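Local coordinates for calcium uptake protein 3, mitochondrial (PDB 6AGI) that senses matrix calcium through its EF-hands and, as a disulfide-linked heterodimer with MICU1, regulates the mitochondrial calcium uniporter channel, at residues Y36-I39 with L40-T44; T68-V71 with W72-S75; L338-S341 with P342-N346. All blocks are in the same frame, centred on the assembly; numbering follows the deposited sequence.

How the contacts relate
From the N terminus, contact 1 comes first, spanning the last two turns of helix 35-43 and facing helices 90-101 and 227-250. Contact 2 follows in the linker between helices 58-66 and 78-81, where residues 68-75 bend sharply through a short 3-10 turn and touch helix 211-217. Contact 3 comes far later and starts helix 342-352, the entering helix of EF-hand 3, where it meets helices 293-304 and 325-336. Each joins neighbours along the chain, so each closes a local turn and not a long loop. The three lie in series, without nesting or crossing, their centres 20 to 34 Å apart, and none touches another.

Contact 1. Residues Y36-I39 with L40-T44; sequences YDFI and LAVTT
Y36 and L40 sit one turn apart on helix 35-43 and meet as a ring and a methyl, an i/i+4 pair on an alpha-helix. The L40 CD1 methyl lies over one face of the tyrosine ring, 3.9 Å from the ring centroid and 17° off its normal, which makes the approach a CH-pi contact. The tyrosine is placed for this by a first torsion that turns CG away from its own nitrogen (chi1 -169°) and beside the carbonyl carbon, which leaves the ring alongside L40. K83 makes a cation-pi contact with the same ring. Replacing Y36 by alanine removes the ring, and is likely to leave the L40 CD1 methyl without an aromatic face to rest on and K83 without its cation-pi partner.

A second pair repeats the relation on another side of the helix: V42 CG1 stands over one face of the F38 ring, at 3.6 Å from F38 CE1. The ring and the valine then pack together on helix 90-101, where F38 meets Y93 and L96, and V42 meets L97 and L100. I39 and T43 point the same way, side by side, and both touch I244 of helix 227-250. The contact thus lies between other helices of the fold, away from the calcium sites.

The backbone bonds give independent evidence of the helical register. L40 N reaches Y36 O at 2.9 Å, and A41 N and V42 N bond likewise to D37 O and F38 O. At the C-terminal end the pattern changes, because one carbonyl oxygen is shared: T43 N donates to I39 O at 3.0 Å, and T43 OG1 donates to I39 O at 2.6 Å from the opposite face of the carbonyl plane.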
loop_
_atom_site.group_PDB
_atom_site.type_symbol
_atom_site.label_atom_id
_atom_site.label_comp_id
_atom_site.label_asym_id
_atom_site.label_seq_id
_atom_site.Cartn_x
_atom_site.Cartn_y
_atom_site.Cartn_z
ATOM N N TYR B 36 -8.702 -26.712 -12.550
ATOM C CA TYR B 36 -9.979 -26.724 -11.835
ATOM C C TYR B 36 -9.749 -26.666 -10.319
ATOM O O TYR B 36 -10.381 -25.863 -9.616
ATOM C CB TYR B 36 -10.817 -27.957 -12.213
ATOM C CG TYR B 36 -12.244 -27.905 -11.708
ATOM C CD1 TYR B 36 -12.939 -26.697 -11.658
ATOM C CD2 TYR B 36 -12.905 -29.048 -11.301
ATOM C CE1 TYR B 36 -14.255 -26.628 -11.197
ATOM C CE2 TYR B 36 -14.230 -29.001 -10.833
ATOM C CZ TYR B 36 -14.899 -27.784 -10.786
ATOM O OH TYR B 36 -16.211 -27.700 -10.336
ATOM N N ASP B 37 -8.780 -27.442 -9.809
ATOM C CA ASP B 37 -8.539 -27.433 -8.372
ATOM C C ASP B 37 -8.141 -26.053 -7.884
ATOM O O ASP B 37 -8.530 -25.654 -6.776
ATOM C CB ASP B 37 -7.418 -28.399 -7.986
ATOM C CG ASP B 37 -7.833 -29.836 -8.028
ATOM O OD1 ASP B 37 -8.963 -30.148 -7.586
ATOM O OD2 ASP B 37 -6.986 -30.656 -8.445
ATOM N N PHE B 38 -7.406 -25.299 -8.707
ATOM C CA PHE B 38 -7.097 -23.932 -8.339
ATOM C C PHE B 38 -8.352 -23.052 -8.336
ATOM O O PHE B 38 -8.570 -22.263 -7.400
ATOM C CB PHE B 38 -6.019 -23.384 -9.249
ATOM C CG PHE B 38 -5.776 -21.943 -9.030
ATOM C CD1 PHE B 38 -5.036 -21.503 -7.941
ATOM C CD2 PHE B 38 -6.357 -21.009 -9.875
ATOM C CE1 PHE B 38 -4.846 -20.178 -7.727
ATOM C CE2 PHE B 38 -6.170 -19.671 -9.657
ATOM C CZ PHE B 38 -5.408 -19.260 -8.582
ATOM N N ILE B 39 -9.166 -23.146 -9.392
ATOM C CA ILE B 39 -10.419 -22.387 -9.430
ATOM C C ILE B 39 -11.246 -22.629 -8.170
ATOM O O ILE B 39 -11.817 -21.696 -7.584
ATOM C CB ILE B 39 -11.220 -22.716 -10.700
ATOM C CG1 ILE B 39 -10.416 -22.280 -11.945
ATOM C CG2 ILE B 39 -12.589 -22.051 -10.636
ATOM C CD1 ILE B 39 -11.087 -22.607 -13.276
ATOM N N LEU B 40 -11.354 -23.896 -7.757
ATOM C CA LEU B 40 -12.064 -24.201 -6.523
ATOM C C LEU B 40 -11.352 -23.595 -5.325
ATOM O O LEU B 40 -11.994 -22.980 -4.460
ATOM C CB LEU B 40 -12.226 -25.714 -6.371
ATOM C CG LEU B 40 -13.204 -26.304 -7.400
ATOM C CD1 LEU B 40 -13.269 -27.830 -7.413
ATOM C CD2 LEU B 40 -14.597 -25.692 -7.222
ATOM N N ALA B 41 -10.013 -23.684 -5.305
ATOM C CA ALA B 41 -9.238 -23.192 -4.167
ATOM C C ALA B 41 -9.442 -21.704 -3.938
ATOM O O ALA B 41 -9.364 -21.236 -2.796
ATOM C CB ALA B 41 -7.752 -23.468 -4.380
ATOM N N VAL B 42 -9.705 -20.941 -4.996
ATOM C CA VAL B 42 -9.898 -19.503 -4.843
ATOM C C VAL B 42 -11.371 -19.085 -4.812
ATOM O O VAL B 42 -11.661 -17.924 -4.479
ATOM C CB VAL B 42 -9.104 -18.718 -5.908
ATOM C CG1 VAL B 42 -7.689 -19.153 -5.848
ATOM C CG2 VAL B 42 -9.630 -18.960 -7.294
ATOM N N THR B 43 -12.299 -19.948 -5.236
ATOM C CA THR B 43 -13.706 -19.556 -5.258
ATOM C C THR B 43 -14.550 -20.245 -4.192
ATOM O O THR B 43 -15.750 -19.958 -4.100
ATOM C CB THR B 43 -14.331 -19.794 -6.633
ATOM O OG1 THR B 43 -14.327 -21.197 -6.930
ATOM C CG2 THR B 43 -13.522 -19.027 -7.684
ATOM N N THR B 44 -13.992 -21.201 -3.459
ATOM C CA THR B 44 -14.756 -22.076 -2.581
ATOM C C THR B 44 -14.176 -21.937 -1.165
ATOM O O THR B 44 -13.272 -21.139 -0.925
ATOM C CB THR B 44 -14.731 -23.481 -3.207
ATOM O OG1 THR B 44 -15.570 -23.457 -4.362
ATOM C CG2 THR B 44 -15.241 -24.582 -2.321
#

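Contact 2. Residues T68-V71 with W72-S75; sequences TPPV and WKGS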
loop_
_atom_site.group_PDB
_atom_site.type_symbol
_atom_site.label_atom_id
_atom_site.label_comp_id
_atom_site.label_asym_id
_atom_site.label_seq_id
_atom_site.Cartn_x
_atom_site.Cartn_y
_atom_site.Cartn_z
ATOM N N THR B 68 -0.907 -28.169 -24.010
ATOM C CA THR B 68 -1.119 -26.847 -23.409
ATOM C C THR B 68 -1.143 -25.724 -24.449
ATOM O O THR B 68 -0.237 -25.641 -25.294
ATOM C CB THR B 68 -0.015 -26.553 -22.396
ATOM O OG1 THR B 68 0.116 -27.676 -21.527
ATOM C CG2 THR B 68 -0.398 -25.347 -21.556
ATOM N N PRO B 69 -2.101 -24.798 -24.372
ATOM C CA PRO B 69 -2.147 -23.722 -25.357
ATOM C C PRO B 69 -0.933 -22.837 -25.180
ATOM O O PRO B 69 -0.482 -22.618 -24.050
ATOM C CB PRO B 69 -3.435 -22.954 -25.010
ATOM C CG PRO B 69 -4.236 -23.878 -24.123
ATOM C CD PRO B 69 -3.207 -24.712 -23.396
ATOM N N PRO B 70 -0.369 -22.327 -26.266
ATOM C CA PRO B 70 0.719 -21.359 -26.140
ATOM C C PRO B 70 0.197 -20.064 -25.533
ATOM O O PRO B 70 -1.011 -19.842 -25.390
ATOM C CB PRO B 70 1.211 -21.158 -27.574
ATOM C CG PRO B 70 0.127 -21.687 -28.453
ATOM C CD PRO B 70 -0.771 -22.574 -27.662
ATOM N N VAL B 71 1.142 -19.189 -25.185
ATOM C CA VAL B 71 0.766 -17.996 -24.445
ATOM C C VAL B 71 -0.201 -17.136 -25.252
ATOM O O VAL B 71 -1.111 -16.503 -24.696
ATOM C CB VAL B 71 2.037 -17.238 -24.022
ATOM C CG1 VAL B 71 2.706 -16.623 -25.230
ATOM C CG2 VAL B 71 1.714 -16.189 -22.979
ATOM N N TRP B 72 -0.083 -17.153 -26.563
ATOM C CA TRP B 72 -0.940 -16.244 -27.307
ATOM C C TRP B 72 -2.398 -16.707 -27.386
ATOM O O TRP B 72 -3.232 -15.984 -27.934
ATOM C CB TRP B 72 -0.353 -16.027 -28.698
ATOM C CG TRP B 72 -0.064 -17.295 -29.461
ATOM C CD1 TRP B 72 1.093 -18.015 -29.442
ATOM C CD2 TRP B 72 -0.952 -17.986 -30.356
ATOM N NE1 TRP B 72 0.982 -19.108 -30.263
ATOM C CE2 TRP B 72 -0.265 -19.116 -30.832
ATOM C CE3 TRP B 72 -2.268 -17.764 -30.784
ATOM C CZ2 TRP B 72 -0.842 -20.023 -31.725
ATOM C CZ3 TRP B 72 -2.842 -18.662 -31.675
ATOM C CH2 TRP B 72 -2.129 -19.777 -32.138
ATOM N N LYS B 73 -2.694 -17.815 -26.782
ATOM C CA LYS B 73 -4.019 -18.314 -26.695
ATOM C C LYS B 73 -4.630 -18.010 -25.328
ATOM O O LYS B 73 -5.604 -18.591 -24.992
ATOM C CB LYS B 73 -4.048 -19.783 -26.955
ATOM C CG LYS B 73 -3.778 -20.143 -28.360
ATOM C CD LYS B 73 -4.781 -21.155 -28.797
ATOM C CE LYS B 73 -6.146 -20.558 -28.874
ATOM N NZ LYS B 73 -6.069 -19.375 -29.722
ATOM N N GLY B 74 -4.024 -17.117 -24.556
ATOM C CA GLY B 74 -4.562 -16.732 -23.271
ATOM C C GLY B 74 -5.916 -16.064 -23.403
ATOM O O GLY B 74 -6.226 -15.417 -24.403
ATOM N N SER B 75 -6.742 -16.279 -22.390
ATOM C CA SER B 75 -8.043 -15.655 -22.322
ATOM C C SER B 75 -8.629 -15.838 -20.934
ATOM O O SER B 75 -8.292 -16.795 -20.236
ATOM C CB SER B 75 -8.982 -16.253 -23.372
ATOM O OG SER B 75 -9.151 -17.645 -23.171
#
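The indole of W72 carries the P70 pyrrolidine ring on one side of its plane, met obliquely and near the rim. The proline sits by the nitrogen side of the indole, and P70 CG does most of the touching: it lies 3.3 Å from W72 NE1 and 3.5 Å from W72 CE2. K73 CG stands above the same side of the indole, also toward its rim, so the proline and the start of the lysine chain share that side. The tryptophan can fold back over the residue two places earlier because at chi1 53° its indole is tucked in over its own backbone.

The start of the lysine chain and P70 run side by side, pointing the same way, with K73 CG 3.9 Å from P70 CD. P69 joins from the neighbouring position, its CB 3.8 Å from K73 CB. P69, P70 and the first two methylenes of K73 thus touch in turn, with the indole against P70 and K73 CG. T68, P69 and V71 face helix 211-217: T68 meets V214 and H215, V71 touches H215, and P69 O accepts a hydrogen bond from H215 ND1.

Two backbone bonds hold the bend. K73 N donates to P70 O at 3.0 Å, and G74 N donates to V71 O, also at 3.0 Å. In both, the donor sits well above the carbonyl plane, by 46° and 49°, and each spans three residues. With P69 and P70 extended before it and V71 and W72 in helical conformation, the arrangement is that of two overlapping type I turns, a single short 3-10 turn that follows a Pro-Pro pair in the linker between helices 58-66 and 78-81.

Contact 3. Residues L338-S341 with P342-N346; sequences LKFS and PHLVN
S341 OG turns forward, to the first turn of helix 342-352, because its first torsion holds it between the backbone nitrogen and the carbonyl carbon (chi1 70°). There OG accepts from L344 N at 2.9 Å, with an N-H...O angle of 158°, so S341 is the N-cap of the helix. P342 follows as its first residue, where a missing amide hydrogen costs no helical bond. L344 is extended at its first torsion, CG lying opposite its own nitrogen (chi1 180°), and this, with the next torsion, brings its CD2 over F340.

The L344 CD2 methyl lies over one face of the phenylalanine ring, 3.7 Å from the ring centroid, in a CH-pi contact. L344 CD2 is 3.6 Å from both F340 CG and F340 CD2. V345 comes to the same residue differently: its CG2 lies at the ring edge, near the ring plane, and touches F340 CB at 3.7 Å, the two side chains crossing at about a right angle. F340 just before the cap and V345 four residues after it thus form a hydrophobic staple, and together with the serine cap this is consistent with a well-defined helix start.

This is the entering helix of EF-hand 3, whose calcium ligands start at D353; the side chain of V345 is about 10 Å from that of D353. F340 is buried against other helices, meeting F302 of helix 293-304 edge-to-face and touching V332 of helix 325-336, which links the helix start to both neighbours. E295 of helix 293-304 makes a weak hydrogen bond to S341 OG. The first full helical bond completes the start: V345 N points almost straight at S341 O, 3.0 Å away.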
loop_
_atom_site.group_PDB
_atom_site.type_symbol
_atom_site.label_atom_id
_atom_site.label_comp_id
_atom_site.label_asym_id
_atom_site.label_seq_id
_atom_site.Cartn_x
_atom_site.Cartn_y
_atom_site.Cartn_z
ATOM N N LEU B 338 -10.892 4.394 -11.935
ATOM C CA LEU B 338 -12.151 3.698 -12.161
ATOM C C LEU B 338 -13.346 4.618 -11.950
ATOM O O LEU B 338 -13.333 5.491 -11.076
ATOM C CB LEU B 338 -12.279 2.499 -11.237
ATOM C CG LEU B 338 -11.098 1.562 -11.233
ATOM C CD1 LEU B 338 -11.013 1.014 -9.862
ATOM C CD2 LEU B 338 -11.294 0.448 -12.247
ATOM N N LYS B 339 -14.396 4.398 -12.755
ATOM C CA LYS B 339 -15.646 5.143 -12.645
ATOM C C LYS B 339 -16.674 4.203 -12.032
ATOM O O LYS B 339 -17.080 3.218 -12.664
ATOM C CB LYS B 339 -16.106 5.687 -14.002
ATOM C CG LYS B 339 -15.079 6.596 -14.694
ATOM C CD LYS B 339 -15.612 7.255 -15.967
ATOM C CE LYS B 339 -14.470 7.849 -16.825
ATOM N NZ LYS B 339 -14.584 7.602 -18.311
ATOM N N PHE B 340 -17.078 4.510 -10.798
ATOM C CA PHE B 340 -18.086 3.754 -10.071
ATOM C C PHE B 340 -19.445 4.318 -10.449
ATOM O O PHE B 340 -19.609 5.543 -10.517
ATOM C CB PHE B 340 -17.886 3.906 -8.565
ATOM C CG PHE B 340 -16.859 2.985 -7.950
ATOM C CD1 PHE B 340 -15.854 2.397 -8.696
ATOM C CD2 PHE B 340 -16.906 2.726 -6.584
ATOM C CE1 PHE B 340 -14.931 1.571 -8.077
ATOM C CE2 PHE B 340 -15.991 1.910 -5.970
ATOM C CZ PHE B 340 -15.017 1.331 -6.702
ATOM N N SER B 341 -20.411 3.441 -10.718
ATOM C CA SER B 341 -21.775 3.900 -10.896
ATOM C C SER B 341 -22.324 4.460 -9.582
ATOM O O SER B 341 -21.934 4.022 -8.498
ATOM C CB SER B 341 -22.659 2.763 -11.374
ATOM O OG SER B 341 -22.863 1.798 -10.351
ATOM N N PRO B 342 -23.241 5.429 -9.650
ATOM C CA PRO B 342 -23.874 5.903 -8.411
ATOM C C PRO B 342 -24.616 4.802 -7.712
ATOM O O PRO B 342 -24.799 4.848 -6.489
ATOM C CB PRO B 342 -24.824 7.007 -8.894
ATOM C CG PRO B 342 -24.218 7.462 -10.176
ATOM C CD PRO B 342 -23.696 6.203 -10.815
ATOM N N HIS B 343 -25.081 3.808 -8.457
ATOM C CA HIS B 343 -25.675 2.664 -7.794
ATOM C C HIS B 343 -24.638 1.918 -6.959
ATOM O O HIS B 343 -24.893 1.576 -5.798
ATOM C CB HIS B 343 -26.319 1.721 -8.802
ATOM C CG HIS B 343 -26.959 0.548 -8.142
ATOM N ND1 HIS B 343 -26.524 -0.746 -8.329
ATOM C CD2 HIS B 343 -27.968 0.484 -7.241
ATOM C CE1 HIS B 343 -27.258 -1.560 -7.593
ATOM N NE2 HIS B 343 -28.141 -0.840 -6.924
ATOM N N LEU B 344 -23.455 1.667 -7.529
ATOM C CA LEU B 344 -22.412 0.968 -6.781
ATOM C C LEU B 344 -22.018 1.752 -5.541
ATOM O O LEU B 344 -21.944 1.197 -4.439
ATOM C CB LEU B 344 -21.183 0.730 -7.662
ATOM C CG LEU B 344 -19.985 0.006 -7.024
ATOM C CD1 LEU B 344 -20.382 -1.393 -6.596
ATOM C CD2 LEU B 344 -18.804 -0.065 -7.973
ATOM N N VAL B 345 -21.804 3.056 -5.693
ATOM C CA VAL B 345 -21.420 3.875 -4.553
ATOM C C VAL B 345 -22.504 3.834 -3.496
ATOM O O VAL B 345 -22.233 3.616 -2.308
ATOM C CB VAL B 345 -21.114 5.315 -5.000
ATOM C CG1 VAL B 345 -20.937 6.197 -3.797
ATOM C CG2 VAL B 345 -19.831 5.346 -5.819
ATOM N N ASN B 346 -23.751 4.016 -3.917
ATOM C CA ASN B 346 -24.861 4.010 -2.972
ATOM C C ASN B 346 -24.951 2.673 -2.254
ATOM O O ASN B 346 -25.221 2.611 -1.043
ATOM C CB ASN B 346 -26.150 4.341 -3.725
ATOM C CG ASN B 346 -27.343 4.518 -2.815
ATOM O OD1 ASN B 346 -27.339 4.125 -1.646
ATOM N ND2 ASN B 346 -28.357 5.191 -3.335
#